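Local structure of Alr3699 protein (Nostoc sp., 4XSR) at residues Gly220-Ile225 / Thr289-Glu294. The protein belongs to the GT-B clan of glycosyltransferases, with two Rossmann-like domains, and binds uridine-5'-diphosphate-glucose in the model. Sequence-based numbering, arbitrary orientation.
With UPG (uridine-5'-diphosphate-glucose), chain J.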
loop_
_atom_site.group_PDB
_atom_site.type_symbol
_atom_site.label_atom_id
_atom_site.label_comp_id
_atom_site.label_asym_id
_atom_site.label_seq_id
_atom_site.Cartn_x
_atom_site.Cartn_y
_atom_site.Cartn_z
ATOM N N GLY B 220 17.357 -27.267 -7.275
ATOM C CA GLY B 220 18.161 -28.429 -7.053
ATOM C C GLY B 220 19.093 -28.892 -8.142
ATOM O O GLY B 220 19.334 -30.085 -8.246
ATOM N N GLN B 221 19.641 -27.967 -8.925
ATOM C CA GLN B 221 20.624 -28.318 -9.932
ATOM C C GLN B 221 21.807 -29.030 -9.275
ATOM O O GLN B 221 22.395 -29.954 -9.860
ATOM C CB GLN B 221 21.107 -27.092 -10.712
ATOM C CG GLN B 221 20.143 -26.594 -11.799
ATOM C CD GLN B 221 19.041 -25.703 -11.255
ATOM O OE1 GLN B 221 18.937 -25.495 -10.048
ATOM N NE2 GLN B 221 18.233 -25.149 -12.143
ATOM N N HIS B 222 22.145 -28.627 -8.060
ATOM C CA HIS B 222 23.291 -29.235 -7.354
ATOM C C HIS B 222 23.108 -30.728 -7.020
ATOM O O HIS B 222 24.086 -31.459 -6.866
ATOM C CB HIS B 222 23.659 -28.445 -6.088
ATOM C CG HIS B 222 22.547 -28.328 -5.098
ATOM N ND1 HIS B 222 21.420 -27.556 -5.323
ATOM C CD2 HIS B 222 22.396 -28.872 -3.868
ATOM C CE1 HIS B 222 20.612 -27.656 -4.285
ATOM N NE2 HIS B 222 21.182 -28.444 -3.385
ATOM N N ILE B 223 21.861 -31.176 -6.921
ATOM C CA ILE B 223 21.577 -32.593 -6.712
ATOM C C ILE B 223 21.916 -33.376 -7.990
ATOM O O ILE B 223 22.535 -34.436 -7.941
ATOM C CB ILE B 223 20.085 -32.821 -6.321
ATOM C CG1 ILE B 223 19.697 -31.989 -5.089
ATOM C CG2 ILE B 223 19.794 -34.299 -6.061
ATOM C CD1 ILE B 223 20.684 -32.098 -3.939
ATOM N N LEU B 224 21.501 -32.868 -9.140
ATOM C CA LEU B 224 21.825 -33.535 -10.376
ATOM C C LEU B 224 23.339 -33.618 -10.544
ATOM O O LEU B 224 23.860 -34.628 -10.982
ATOM C CB LEU B 224 21.220 -32.826 -11.570
ATOM C CG LEU B 224 21.659 -33.434 -12.897
ATOM C CD1 LEU B 224 21.389 -34.934 -12.906
ATOM C CD2 LEU B 224 20.957 -32.795 -14.076
ATOM N N ILE B 225 24.054 -32.574 -10.177
ATOM C CA ILE B 225 25.503 -32.576 -10.362
ATOM C C ILE B 225 26.145 -33.612 -9.457
ATOM O O ILE B 225 27.035 -34.333 -9.883
ATOM C CB ILE B 225 26.107 -31.155 -10.160
ATOM C CG1 ILE B 225 25.810 -30.304 -11.389
ATOM C CG2 ILE B 225 27.614 -31.193 -9.921
ATOM C CD1 ILE B 225 25.979 -28.823 -11.130
ATOM N N THR B 289 14.507 -31.890 -10.060
ATOM C CA THR B 289 15.214 -32.238 -8.836
ATOM C C THR B 289 15.026 -31.235 -7.688
ATOM O O THR B 289 15.861 -31.180 -6.782
ATOM C CB THR B 289 16.734 -32.357 -9.105
ATOM O OG1 THR B 289 17.288 -31.072 -9.468
ATOM C CG2 THR B 289 16.983 -33.380 -10.216
ATOM N N SER B 290 13.938 -30.469 -7.715
ATOM C CA SER B 290 13.687 -29.444 -6.696
ATOM C C SER B 290 13.782 -30.024 -5.285
ATOM O O SER B 290 13.241 -31.076 -5.011
ATOM C CB SER B 290 12.301 -28.814 -6.878
ATOM O OG SER B 290 12.129 -28.291 -8.182
ATOM N N THR B 291 14.496 -29.329 -4.410
ATOM C CA THR B 291 14.658 -29.738 -3.024
ATOM C C THR B 291 13.567 -29.176 -2.115
ATOM O O THR B 291 13.621 -29.435 -0.930
ATOM C CB THR B 291 15.998 -29.282 -2.450
ATOM O OG1 THR B 291 16.129 -27.873 -2.633
ATOM C CG2 THR B 291 17.137 -30.001 -3.148
ATOM N N ALA B 292 12.613 -28.404 -2.649
ATOM C CA ALA B 292 11.441 -27.988 -1.876
ATOM C C ALA B 292 10.277 -28.300 -2.727
ATOM O O ALA B 292 10.413 -28.313 -3.948
ATOM C CB ALA B 292 11.455 -26.496 -1.565
ATOM N N PRO B 293 9.112 -28.513 -2.118
ATOM C CA PRO B 293 8.044 -29.040 -2.953
ATOM C C PRO B 293 7.695 -28.202 -4.162
ATOM O O PRO B 293 7.479 -27.018 -4.055
ATOM C CB PRO B 293 6.847 -29.121 -1.978
ATOM C CG PRO B 293 7.477 -29.367 -0.653
ATOM C CD PRO B 293 8.768 -28.565 -0.688
ATOM N N GLU B 294 7.545 -28.848 -5.300
ATOM C CA GLU B 294 7.196 -28.179 -6.534
ATOM C C GLU B 294 5.681 -27.975 -6.635
ATOM O O GLU B 294 4.900 -28.909 -6.485
ATOM C CB GLU B 294 7.701 -28.990 -7.737
ATOM C CG GLU B 294 7.568 -28.294 -9.098
ATOM C CD GLU B 294 8.592 -27.177 -9.225
ATOM O OE1 GLU B 294 9.790 -27.445 -8.926
ATOM O OE2 GLU B 294 8.194 -26.031 -9.554
HETATM N N1 UPG J . 12.007 -22.577 -19.514
HETATM C C2 UPG J . 12.405 -21.848 -20.642
HETATM N N3 UPG J . 13.698 -21.635 -20.839
HETATM C C4 UPG J . 14.626 -22.102 -20.006
HETATM C C5 UPG J . 14.252 -22.856 -18.888
HETATM C C6 UPG J . 12.912 -23.068 -18.656
HETATM O O2 UPG J . 11.571 -21.374 -21.468
HETATM O O4 UPG J . 15.844 -21.869 -20.243
HETATM C C1C UPG J . 10.593 -22.820 -19.252
HETATM C C2C UPG J . 10.232 -24.298 -19.166
HETATM O O2C UPG J . 10.004 -24.834 -20.487
HETATM C C3C UPG J . 9.003 -24.205 -18.264
HETATM C C4C UPG J . 9.272 -23.006 -17.331
HETATM O O4C UPG J . 10.310 -22.278 -17.957
HETATM O O3C UPG J . 7.863 -23.929 -19.082
HETATM C C5C UPG J . 9.731 -23.341 -15.906
HETATM O O5C UPG J . 8.574 -23.889 -15.278
HETATM P PA UPG J . 8.486 -24.232 -13.731
HETATM O O1A UPG J . 7.250 -25.056 -13.560
HETATM O O2A UPG J . 9.799 -24.626 -13.153
HETATM O O3A UPG J . 8.034 -22.712 -13.257
HETATM P PB UPG J . 8.378 -21.894 -11.889
HETATM O O1B UPG J . 9.228 -20.778 -12.376
HETATM O O2B UPG J . 8.946 -22.699 -10.786
HETATM O O3B UPG J . 6.879 -21.316 -11.667
HETATM C "C1'" UPG J . 5.826 -21.583 -10.721
HETATM C "C2'" UPG J . 5.892 -22.841 -9.885
HETATM C "C3'" UPG J . 5.870 -24.128 -10.749
HETATM C "C4'" UPG J . 4.620 -24.122 -11.637
HETATM C "C5'" UPG J . 4.505 -22.769 -12.318
HETATM C "C6'" UPG J . 3.280 -22.607 -13.164
HETATM O "O2'" UPG J . 6.961 -22.742 -8.943
HETATM O "O3'" UPG J . 5.847 -25.269 -9.871
HETATM O "O4'" UPG J . 4.670 -25.113 -12.675
HETATM O "O5'" UPG J . 4.548 -21.693 -11.387
HETATM O "O6'" UPG J . 2.116 -22.947 -12.441
#
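Thr291 lays its methyl CG2 obliquely against Ile223, 3.8 Å from CG1, with CD1 of the same isoleucine slightly farther off. This is the C-terminal Rossmann-like domain of a GT-B glycosyltransferase, where the start of helix 221-228 meets the loop that leaves strand 285-287 for helix 298-305. CG1 of Ile223 also lies over one face of the His222 ring, nearer the ring's margin than its centre.

The polar link is made by Thr289, whose OG1 donates to Gly220 O over 2.6 Å. A chi1 of 66° tucks the hydroxyl in over the backbone, between N and C, which turns it to the carbonyl of the N-cap residue. It arrives from above the carbonyl plane, 72° out of it, and the Ile223 N-H of the first helical turn comes from the opposite face, so two donors grip the carbonyl oxygen of a buried residue. Thr289 OG1 is also tied to His211 NE2 at the end of strand 207-211, and Leu339 of helix 336-348 packs on Thr289, Ile223 and Leu224. Gly220, with the positive phi that glycine takes easily, sets its CA 3.6 Å from Thr289 O in a CA-H...O contact.

Farther along the loop the chain reaches the sugar nucleotide. Ser290 OG donates to Glu294 OE1 at 2.6 Å, nearly along the C-O axis, and His288 bonds the same oxygen. Lys219, just before the N-cap, forms a salt bridge with the other carboxylate oxygen, Glu294 OE2, which accepts a very short 2.5 Å hydrogen bond from O3' of the uridine-5'-diphosphate-glucose.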